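Local structure of chromosomal replication initiator protein DnaA (Thermotoga maritima, 2Z4S) at residues G112-A116 against A258-P262; T144-I150 against I197-D201; F171-L175 against V212-L216. The protein binds ATP and, in its ATP-bound form, probably assembles on the replication origin to start chromosomal replication once per cell cycle. All coordinates share one frame; numbering follows the deposited sequence.

Contact 1: G112-A116 against A258-P262; sequences GNSFA and AKLEP
Ala-116 packs against both Ala-258 and Leu-260, joining the first turn of helix 114-125 to the loop between helices 246-253 and 265-279. The close-packed side is apolar and buried. Leu-260 reaches it with a single methyl: with CG beside the backbone N (chi1 -73°), its CD2 drops between two neighbours of the other segment, 3.4 Å from CB of Ala-116 and equally near CB of Asn-113. The CB methyls of Ala-116 and Ala-258 sit 4.1 Å apart. Behind Leu-260 lie Lys-143 and Leu-146, so the same leucine also leans on the nucleotide-binding helix 143-157, and Asn-113 belongs to the ADP pocket. The outer side is looser. The Phe-115 ring meets Ala-258 obliquely, CD2 to CB 4.0 Å, while Lys-259 turns away and its NZ forms a salt bridge with OE1 of Glu-261 at 3.2 Å. One backbone bond also ties the segments, Glu-261 N to Gly-112 O at 2.9 Å. Apolar side chains thus join the loop to the helix start, while the charged chains stay at the surface and pair within their own segment.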
loop_
_atom_site.group_PDB
_atom_site.type_symbol
_atom_site.label_atom_id
_atom_site.label_comp_id
_atom_site.label_asym_id
_atom_site.label_seq_id
_atom_site.Cartn_x
_atom_site.Cartn_y
_atom_site.Cartn_z
ATOM N N GLY A 112 -6.515 7.598 -12.929
ATOM C CA GLY A 112 -5.538 7.957 -11.917
ATOM C C GLY A 112 -4.706 6.866 -11.260
ATOM O O GLY A 112 -3.734 7.182 -10.580
ATOM N N ASN A 113 -5.061 5.596 -11.428
ATOM C CA ASN A 113 -4.268 4.550 -10.800
ATOM C C ASN A 113 -4.008 3.358 -11.694
ATOM O O ASN A 113 -3.542 2.329 -11.225
ATOM C CB ASN A 113 -4.948 4.066 -9.532
ATOM C CG ASN A 113 -6.246 3.344 -9.810
ATOM O OD1 ASN A 113 -6.948 2.934 -8.891
ATOM N ND2 ASN A 113 -6.574 3.181 -11.080
ATOM N N SER A 114 -4.310 3.487 -12.982
ATOM C CA SER A 114 -4.106 2.389 -13.920
ATOM C C SER A 114 -2.649 1.970 -14.107
ATOM O O SER A 114 -2.302 0.805 -13.902
ATOM C CB SER A 114 -4.708 2.738 -15.287
ATOM O OG SER A 114 -4.373 1.761 -16.269
ATOM N N PHE A 115 -1.791 2.908 -14.494
ATOM C CA PHE A 115 -0.407 2.542 -14.716
ATOM C C PHE A 115 0.185 1.874 -13.502
ATOM O O PHE A 115 0.875 0.854 -13.622
ATOM C CB PHE A 115 0.446 3.741 -15.102
ATOM C CG PHE A 115 1.851 3.368 -15.433
ATOM C CD1 PHE A 115 2.106 2.319 -16.308
ATOM C CD2 PHE A 115 2.922 4.014 -14.834
ATOM C CE1 PHE A 115 3.403 1.911 -16.578
ATOM C CE2 PHE A 115 4.234 3.614 -15.096
ATOM C CZ PHE A 115 4.470 2.559 -15.970
ATOM N N ALA A 116 -0.086 2.443 -12.330
ATOM C CA ALA A 116 0.414 1.876 -11.087
ATOM C C ALA A 116 -0.064 0.428 -10.998
ATOM O O ALA A 116 0.722 -0.506 -10.790
ATOM C CB ALA A 116 -0.101 2.673 -9.919
ATOM N N ALA A 258 6.095 4.045 -10.750
ATOM C CA ALA A 258 4.719 4.472 -10.996
ATOM C C ALA A 258 4.189 5.492 -9.982
ATOM O O ALA A 258 4.690 5.600 -8.868
ATOM C CB ALA A 258 3.815 3.264 -11.024
ATOM N N LYS A 259 3.164 6.239 -10.381
ATOM C CA LYS A 259 2.542 7.251 -9.520
ATOM C C LYS A 259 1.010 7.101 -9.418
ATOM O O LYS A 259 0.320 6.972 -10.431
ATOM C CB LYS A 259 2.856 8.647 -10.050
ATOM C CG LYS A 259 2.101 9.731 -9.331
ATOM C CD LYS A 259 2.212 11.052 -10.045
ATOM C CE LYS A 259 1.499 12.136 -9.266
ATOM N NZ LYS A 259 1.393 13.404 -10.028
ATOM N N LEU A 260 0.481 7.118 -8.201
ATOM C CA LEU A 260 -0.956 7.024 -8.000
ATOM C C LEU A 260 -1.504 8.438 -7.824
ATOM O O LEU A 260 -0.847 9.284 -7.235
ATOM C CB LEU A 260 -1.263 6.202 -6.750
ATOM C CG LEU A 260 -1.043 4.688 -6.819
ATOM C CD1 LEU A 260 -1.025 4.095 -5.437
ATOM C CD2 LEU A 260 -2.149 4.043 -7.607
ATOM N N GLU A 261 -2.687 8.711 -8.367
ATOM C CA GLU A 261 -3.318 10.023 -8.196
ATOM C C GLU A 261 -4.767 9.766 -7.769
ATOM O O GLU A 261 -5.336 8.722 -8.088
ATOM C CB GLU A 261 -3.239 10.856 -9.479
ATOM C CG GLU A 261 -1.797 11.208 -9.890
ATOM C CD GLU A 261 -1.697 12.289 -10.988
ATOM O OE1 GLU A 261 -1.766 13.501 -10.670
ATOM O OE2 GLU A 261 -1.540 11.925 -12.177
ATOM N N PRO A 262 -5.379 10.705 -7.030
ATOM C CA PRO A 262 -6.762 10.501 -6.587
ATOM C C PRO A 262 -7.714 10.203 -7.744
ATOM O O PRO A 262 -7.538 10.711 -8.854
ATOM C CB PRO A 262 -7.081 11.804 -5.864
ATOM C CG PRO A 262 -6.326 12.794 -6.650
ATOM C CD PRO A 262 -4.992 12.113 -6.865
#

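Contact 2: T144-I150 against I197-D201; sequences THLLQSI and ILLID. With MG (magnesium ion), chain B; ADP (adenosine-5'-diphosphate), chain C.
With CG trans to the backbone N (chi1 177°), Leu-147 stretches from helix 143-157 toward strand 197-201, and Thr-144, whose OG1 lies beside its own N (chi1 -58°), turns its hydroxyl to the magnesium ion. This is the P-loop (Walker A) helix lying over strand 197-201, whose end, with Asp-201 and the following Asp-202, probably corresponds to the Walker B motif of AAA+ ATPases; Asp-202 shares the metal site. The segments are antiparallel at 168°, their axes 9.0 Å apart. Leu-147 and Leu-199 lie alongside, pointing opposite ways, CD1 of the former over CB of the latter, while CD2 of Leu-147 rests 3.6 Å from CG of Asp-201. One turn on, CG2 of Ile-150 meets CD1 of Ile-197 at 3.7 Å and leans on Leu-199, closing the apolar end. At the nucleotide end the Asp-201 side chain runs roughly perpendicular to that of Thr-144, and its OD2 is hydrogen-bonded to OH of Tyr-165 on the adjoining strand, which helps to fix the carboxylate beside the metal site. OD2 of Asp-201 is also 3.1 Å from OG1 of Thr-144. The backbone N of Thr-144 donates a weak bond to O1B of ADP. On the magnesium ion itself, Thr-144 OG1 sits at 2.4 Å and ADP O3B at 2.5 Å.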
loop_
_atom_site.group_PDB
_atom_site.type_symbol
_atom_site.label_atom_id
_atom_site.label_comp_id
_atom_site.label_asym_id
_atom_site.label_seq_id
_atom_site.Cartn_x
_atom_site.Cartn_y
_atom_site.Cartn_z
ATOM N N THR A 144 -0.492 0.797 -0.191
ATOM C CA THR A 144 -0.412 -0.428 0.591
ATOM C C THR A 144 -1.142 -1.553 -0.115
ATOM O O THR A 144 -0.637 -2.667 -0.243
ATOM C CB THR A 144 -1.052 -0.274 1.973
ATOM O OG1 THR A 144 -0.422 0.801 2.685
ATOM C CG2 THR A 144 -0.914 -1.573 2.742
ATOM N N HIS A 145 -2.343 -1.235 -0.577
ATOM C CA HIS A 145 -3.182 -2.202 -1.240
ATOM C C HIS A 145 -2.524 -2.800 -2.471
ATOM O O HIS A 145 -2.571 -4.012 -2.680
ATOM C CB HIS A 145 -4.507 -1.535 -1.588
ATOM C CG HIS A 145 -5.512 -2.461 -2.188
ATOM N ND1 HIS A 145 -6.861 -2.193 -2.178
ATOM C CD2 HIS A 145 -5.364 -3.637 -2.846
ATOM C CE1 HIS A 145 -7.502 -3.164 -2.805
ATOM N NE2 HIS A 145 -6.617 -4.052 -3.220
ATOM N N LEU A 146 -1.905 -1.954 -3.281
ATOM C CA LEU A 146 -1.247 -2.420 -4.492
ATOM C C LEU A 146 -0.049 -3.282 -4.110
ATOM O O LEU A 146 0.149 -4.378 -4.627
ATOM C CB LEU A 146 -0.799 -1.210 -5.318
ATOM C CG LEU A 146 -1.110 -1.120 -6.820
ATOM C CD1 LEU A 146 -2.344 -1.924 -7.170
ATOM C CD2 LEU A 146 -1.286 0.363 -7.202
ATOM N N LEU A 147 0.740 -2.783 -3.172
ATOM C CA LEU A 147 1.930 -3.475 -2.712
ATOM C C LEU A 147 1.640 -4.881 -2.191
ATOM O O LEU A 147 2.349 -5.829 -2.519
ATOM C CB LEU A 147 2.620 -2.624 -1.641
ATOM C CG LEU A 147 3.869 -3.164 -0.948
ATOM C CD1 LEU A 147 4.931 -3.530 -1.961
ATOM C CD2 LEU A 147 4.372 -2.122 0.008
ATOM N N GLN A 148 0.597 -5.027 -1.386
ATOM C CA GLN A 148 0.280 -6.344 -0.853
ATOM C C GLN A 148 -0.358 -7.257 -1.891
ATOM O O GLN A 148 -0.290 -8.481 -1.774
ATOM C CB GLN A 148 -0.601 -6.223 0.399
ATOM C CG GLN A 148 0.180 -5.684 1.594
ATOM C CD GLN A 148 -0.437 -6.030 2.927
ATOM O OE1 GLN A 148 -0.693 -7.196 3.227
ATOM N NE2 GLN A 148 -0.665 -5.019 3.746
ATOM N N SER A 149 -0.967 -6.676 -2.915
ATOM C CA SER A 149 -1.559 -7.508 -3.946
ATOM C C SER A 149 -0.404 -8.285 -4.570
ATOM O O SER A 149 -0.466 -9.510 -4.683
ATOM C CB SER A 149 -2.273 -6.649 -4.978
ATOM O OG SER A 149 -3.278 -5.890 -4.333
ATOM N N ILE A 150 0.660 -7.578 -4.952
ATOM C CA ILE A 150 1.839 -8.235 -5.518
ATOM C C ILE A 150 2.157 -9.415 -4.598
ATOM O O ILE A 150 2.450 -10.515 -5.054
ATOM C CB ILE A 150 3.079 -7.293 -5.535
ATOM C CG1 ILE A 150 2.804 -6.077 -6.417
ATOM C CG2 ILE A 150 4.314 -8.050 -6.000
ATOM C CD1 ILE A 150 3.973 -5.121 -6.525
ATOM N N ILE A 197 11.279 -12.106 -2.692
ATOM C CA ILE A 197 10.683 -10.834 -3.019
ATOM C C ILE A 197 10.484 -10.113 -1.694
ATOM O O ILE A 197 10.006 -10.701 -0.712
ATOM C CB ILE A 197 9.349 -10.992 -3.770
ATOM C CG1 ILE A 197 8.773 -9.605 -4.036
ATOM C CG2 ILE A 197 8.394 -11.882 -2.989
ATOM C CD1 ILE A 197 7.447 -9.625 -4.713
ATOM N N LEU A 198 10.891 -8.845 -1.673
ATOM C CA LEU A 198 10.822 -7.994 -0.492
ATOM C C LEU A 198 9.950 -6.779 -0.825
ATOM O O LEU A 198 10.244 -6.026 -1.755
ATOM C CB LEU A 198 12.259 -7.588 -0.118
ATOM C CG LEU A 198 12.704 -6.737 1.081
ATOM C CD1 LEU A 198 12.956 -5.312 0.645
ATOM C CD2 LEU A 198 11.682 -6.813 2.187
ATOM N N LEU A 199 8.862 -6.605 -0.083
ATOM C CA LEU A 199 7.960 -5.484 -0.320
ATOM C C LEU A 199 8.106 -4.542 0.857
ATOM O O LEU A 199 7.886 -4.968 1.981
ATOM C CB LEU A 199 6.524 -5.998 -0.385
ATOM C CG LEU A 199 6.322 -7.282 -1.198
ATOM C CD1 LEU A 199 5.061 -7.981 -0.741
ATOM C CD2 LEU A 199 6.270 -6.965 -2.683
ATOM N N ILE A 200 8.469 -3.280 0.628
ATOM C CA ILE A 200 8.631 -2.340 1.746
ATOM C C ILE A 200 7.650 -1.189 1.654
ATOM O O ILE A 200 7.680 -0.427 0.688
ATOM C CB ILE A 200 10.028 -1.710 1.787
ATOM C CG1 ILE A 200 11.102 -2.740 1.434
ATOM C CG2 ILE A 200 10.279 -1.132 3.173
ATOM C CD1 ILE A 200 12.427 -2.102 1.021
ATOM N N ASP A 201 6.810 -1.036 2.673
ATOM C CA ASP A 201 5.798 0.019 2.670
ATOM C C ASP A 201 6.268 1.301 3.343
ATOM O O ASP A 201 7.228 1.294 4.106
ATOM C CB ASP A 201 4.527 -0.477 3.368
ATOM C CG ASP A 201 3.240 -0.002 2.685
ATOM O OD1 ASP A 201 3.186 1.133 2.154
ATOM O OD2 ASP A 201 2.261 -0.778 2.705
HETATM MG MG MG B . 0.681 2.926 3.070
HETATM P PB ADP C . -2.320 4.302 1.131
HETATM O O1B ADP C . -1.790 3.831 -0.153
HETATM O O2B ADP C . -2.060 5.864 1.254
HETATM O O3B ADP C . -1.613 3.519 2.351
HETATM P PA ADP C . -4.315 2.546 1.087
HETATM O O1A ADP C . -3.833 1.941 -0.168
HETATM O O2A ADP C . -3.704 1.714 2.312
HETATM O O3A ADP C . -3.896 4.105 1.210
HETATM O "O5'" ADP C . -5.907 2.543 1.186
HETATM C "C5'" ADP C . -6.264 1.203 1.062
HETATM C "C4'" ADP C . -7.753 1.016 1.173
HETATM O "O4'" ADP C . -8.442 1.793 0.183
HETATM C "C3'" ADP C . -7.996 -0.467 0.971
HETATM O "O3'" ADP C . -8.617 -1.062 2.115
HETATM C "C2'" ADP C . -8.837 -0.577 -0.289
HETATM O "O2'" ADP C . -10.067 -1.284 -0.022
HETATM C "C1'" ADP C . -9.084 0.885 -0.739
HETATM N N9 ADP C . -8.623 1.143 -2.113
HETATM C C8 ADP C . -7.548 1.890 -2.500
HETATM N N7 ADP C . -7.455 1.914 -3.796
HETATM C C5 ADP C . -8.460 1.186 -4.317
HETATM C C6 ADP C . -8.881 0.853 -5.628
HETATM N N6 ADP C . -8.191 1.326 -6.726
HETATM N N1 ADP C . -9.970 0.072 -5.783
HETATM C C2 ADP C . -10.650 -0.391 -4.733
HETATM N N3 ADP C . -10.287 -0.095 -3.488
HETATM C C4 ADP C . -9.216 0.676 -3.241
#

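Contact 3: F171-L175 against V212-L216; sequences FLNDL and VQTEL
Phe-171 and Leu-175, a turn apart on helix 168-182, reach across to Val-212, Glu-215 and Leu-216 of helix 210-224. The two segments run almost perpendicular, at 97° with their axes 10.4 Å apart, so the interface is a patch about one helical turn long on each side. Leaving its backbone trans to N (chi1 -162°), the Phe-171 side chain puts the CD2-CE2 flank of its ring against the second helix. CG1 of Val-212 comes up at the ring edge, near its plane, 3.7 Å from CD2. Leu-216 approaches differently: the two side chains meet at a slant, CE2 of Phe-171 lying 3.5 Å from CG of Leu-216, with CA of Leu-216 just as close. Elsewhere round the ring, Tyr-191 makes an edge-to-face contact and Phe-187 also meets it, so the phenyl group is held by aromatic as well as aliphatic partners. A serine here would probably leave Val-212 and Leu-216 without their aromatic neighbour and open a gap between the two helices. Leu-175 slants over the aliphatic part of Glu-215, CD1 to CB 3.5 Å. CG of Glu-215, extended away from its backbone N, also lies along the leucine; the bend at chi2 (57°) then turns the carboxylate off to salt bridges with Arg-188 and Arg-192 of helix 184-193. Val-212 is embraced by three residues, its other methyl CG2 facing Leu-172 and lying 4.0 Å from CD1 of Leu-175. Its own backbone O accepts the helical bond from Leu-216 N. Such steeply crossed packing joins two helices that follow strands 163-167 and 197-201 of the parallel sheet in the layered alpha-beta-alpha fold of the AAA+ ATPase domain.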
loop_
_atom_site.group_PDB
_atom_site.type_symbol
_atom_site.label_atom_id
_atom_site.label_comp_id
_atom_site.label_asym_id
_atom_site.label_seq_id
_atom_site.Cartn_x
_atom_site.Cartn_y
_atom_site.Cartn_z
ATOM N N PHE A 171 11.523 -2.075 9.581
ATOM C CA PHE A 171 12.890 -2.288 9.152
ATOM C C PHE A 171 13.747 -1.513 10.154
ATOM O O PHE A 171 14.812 -1.968 10.560
ATOM C CB PHE A 171 13.092 -1.739 7.745
ATOM C CG PHE A 171 14.304 -2.278 7.052
ATOM C CD1 PHE A 171 14.358 -3.608 6.657
ATOM C CD2 PHE A 171 15.380 -1.451 6.763
ATOM C CE1 PHE A 171 15.470 -4.106 5.977
ATOM C CE2 PHE A 171 16.494 -1.939 6.083
ATOM C CZ PHE A 171 16.540 -3.267 5.689
ATOM N N LEU A 172 13.256 -0.342 10.553
ATOM C CA LEU A 172 13.939 0.510 11.523
ATOM C C LEU A 172 13.984 -0.254 12.846
ATOM O O LEU A 172 15.043 -0.687 13.275
ATOM C CB LEU A 172 13.169 1.832 11.686
ATOM C CG LEU A 172 13.545 2.972 12.648
ATOM C CD1 LEU A 172 13.559 2.467 14.085
ATOM C CD2 LEU A 172 14.877 3.558 12.259
ATOM N N ASN A 173 12.834 -0.437 13.483
ATOM C CA ASN A 173 12.787 -1.153 14.749
ATOM C C ASN A 173 13.547 -2.474 14.739
ATOM O O ASN A 173 14.111 -2.875 15.747
ATOM C CB ASN A 173 11.335 -1.409 15.172
ATOM C CG ASN A 173 10.637 -0.148 15.640
ATOM O OD1 ASN A 173 11.212 0.643 16.389
ATOM N ND2 ASN A 173 9.395 0.044 15.213
ATOM N N ASP A 174 13.571 -3.160 13.608
ATOM C CA ASP A 174 14.277 -4.429 13.553
ATOM C C ASP A 174 15.785 -4.253 13.635
ATOM O O ASP A 174 16.459 -5.042 14.292
ATOM C CB ASP A 174 13.896 -5.197 12.290
ATOM C CG ASP A 174 12.899 -6.314 12.568
ATOM O OD1 ASP A 174 11.951 -6.101 13.366
ATOM O OD2 ASP A 174 13.072 -7.403 11.975
ATOM N N LEU A 175 16.316 -3.229 12.968
ATOM C CA LEU A 175 17.753 -2.960 13.020
ATOM C C LEU A 175 18.095 -2.586 14.457
ATOM O O LEU A 175 18.951 -3.209 15.074
ATOM C CB LEU A 175 18.140 -1.797 12.103
ATOM C CG LEU A 175 19.096 -2.090 10.945
ATOM C CD1 LEU A 175 19.667 -0.777 10.455
ATOM C CD2 LEU A 175 20.207 -3.024 11.375
ATOM N N VAL A 212 19.586 3.608 9.386
ATOM C CA VAL A 212 18.822 2.584 8.679
ATOM C C VAL A 212 19.002 2.726 7.173
ATOM O O VAL A 212 19.195 1.733 6.475
ATOM C CB VAL A 212 17.315 2.690 8.984
ATOM C CG1 VAL A 212 16.523 1.869 7.976
ATOM C CG2 VAL A 212 17.029 2.185 10.388
ATOM N N GLN A 213 18.931 3.960 6.679
ATOM C CA GLN A 213 19.089 4.211 5.256
ATOM C C GLN A 213 20.281 3.453 4.681
ATOM O O GLN A 213 20.176 2.785 3.644
ATOM C CB GLN A 213 19.236 5.708 4.993
ATOM C CG GLN A 213 17.934 6.471 5.128
ATOM C CD GLN A 213 18.043 7.905 4.647
ATOM O OE1 GLN A 213 18.657 8.173 3.614
ATOM N NE2 GLN A 213 17.435 8.834 5.385
ATOM N N THR A 214 21.413 3.540 5.365
ATOM C CA THR A 214 22.613 2.854 4.911
ATOM C C THR A 214 22.414 1.344 4.833
ATOM O O THR A 214 22.735 0.729 3.820
ATOM C CB THR A 214 23.798 3.159 5.841
ATOM O OG1 THR A 214 24.202 4.519 5.654
ATOM C CG2 THR A 214 24.966 2.236 5.546
ATOM N N GLU A 215 21.891 0.752 5.904
ATOM C CA GLU A 215 21.669 -0.690 5.949
ATOM C C GLU A 215 20.704 -1.129 4.847
ATOM O O GLU A 215 20.930 -2.149 4.186
ATOM C CB GLU A 215 21.127 -1.087 7.332
ATOM C CG GLU A 215 20.857 -2.590 7.557
ATOM C CD GLU A 215 22.077 -3.468 7.315
ATOM O OE1 GLU A 215 23.202 -3.037 7.650
ATOM O OE2 GLU A 215 21.907 -4.598 6.802
ATOM N N LEU A 216 19.636 -0.354 4.652
ATOM C CA LEU A 216 18.642 -0.659 3.627
ATOM C C LEU A 216 19.383 -0.683 2.305
ATOM O O LEU A 216 19.212 -1.606 1.501
ATOM C CB LEU A 216 17.556 0.421 3.581
ATOM C CG LEU A 216 16.121 0.044 3.190
ATOM C CD1 LEU A 216 15.402 1.296 2.758
ATOM C CD2 LEU A 216 16.107 -0.959 2.078
#

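The three contacts lie at different depths in the ATPase domain. Contact 2 is the most central and largely buried, pairing helix with strand, and its apolar end gives way to a polar one at the magnesium ion. Contact 1 is only partly buried, combines a backbone bond with methyl packing, and ends in a surface salt bridge; it meets contact 2 through Leu-146, whose CD2 lies 3.8 Å from CB of Ala-116. Contact 3 is buried too but lies farther from the centre and away from the nucleotide, built almost wholly of apolar surfaces between two helices. Strand 197-201 connects it with contact 2: its Ile-200 points away from helix 143-157 and packs on Leu-216.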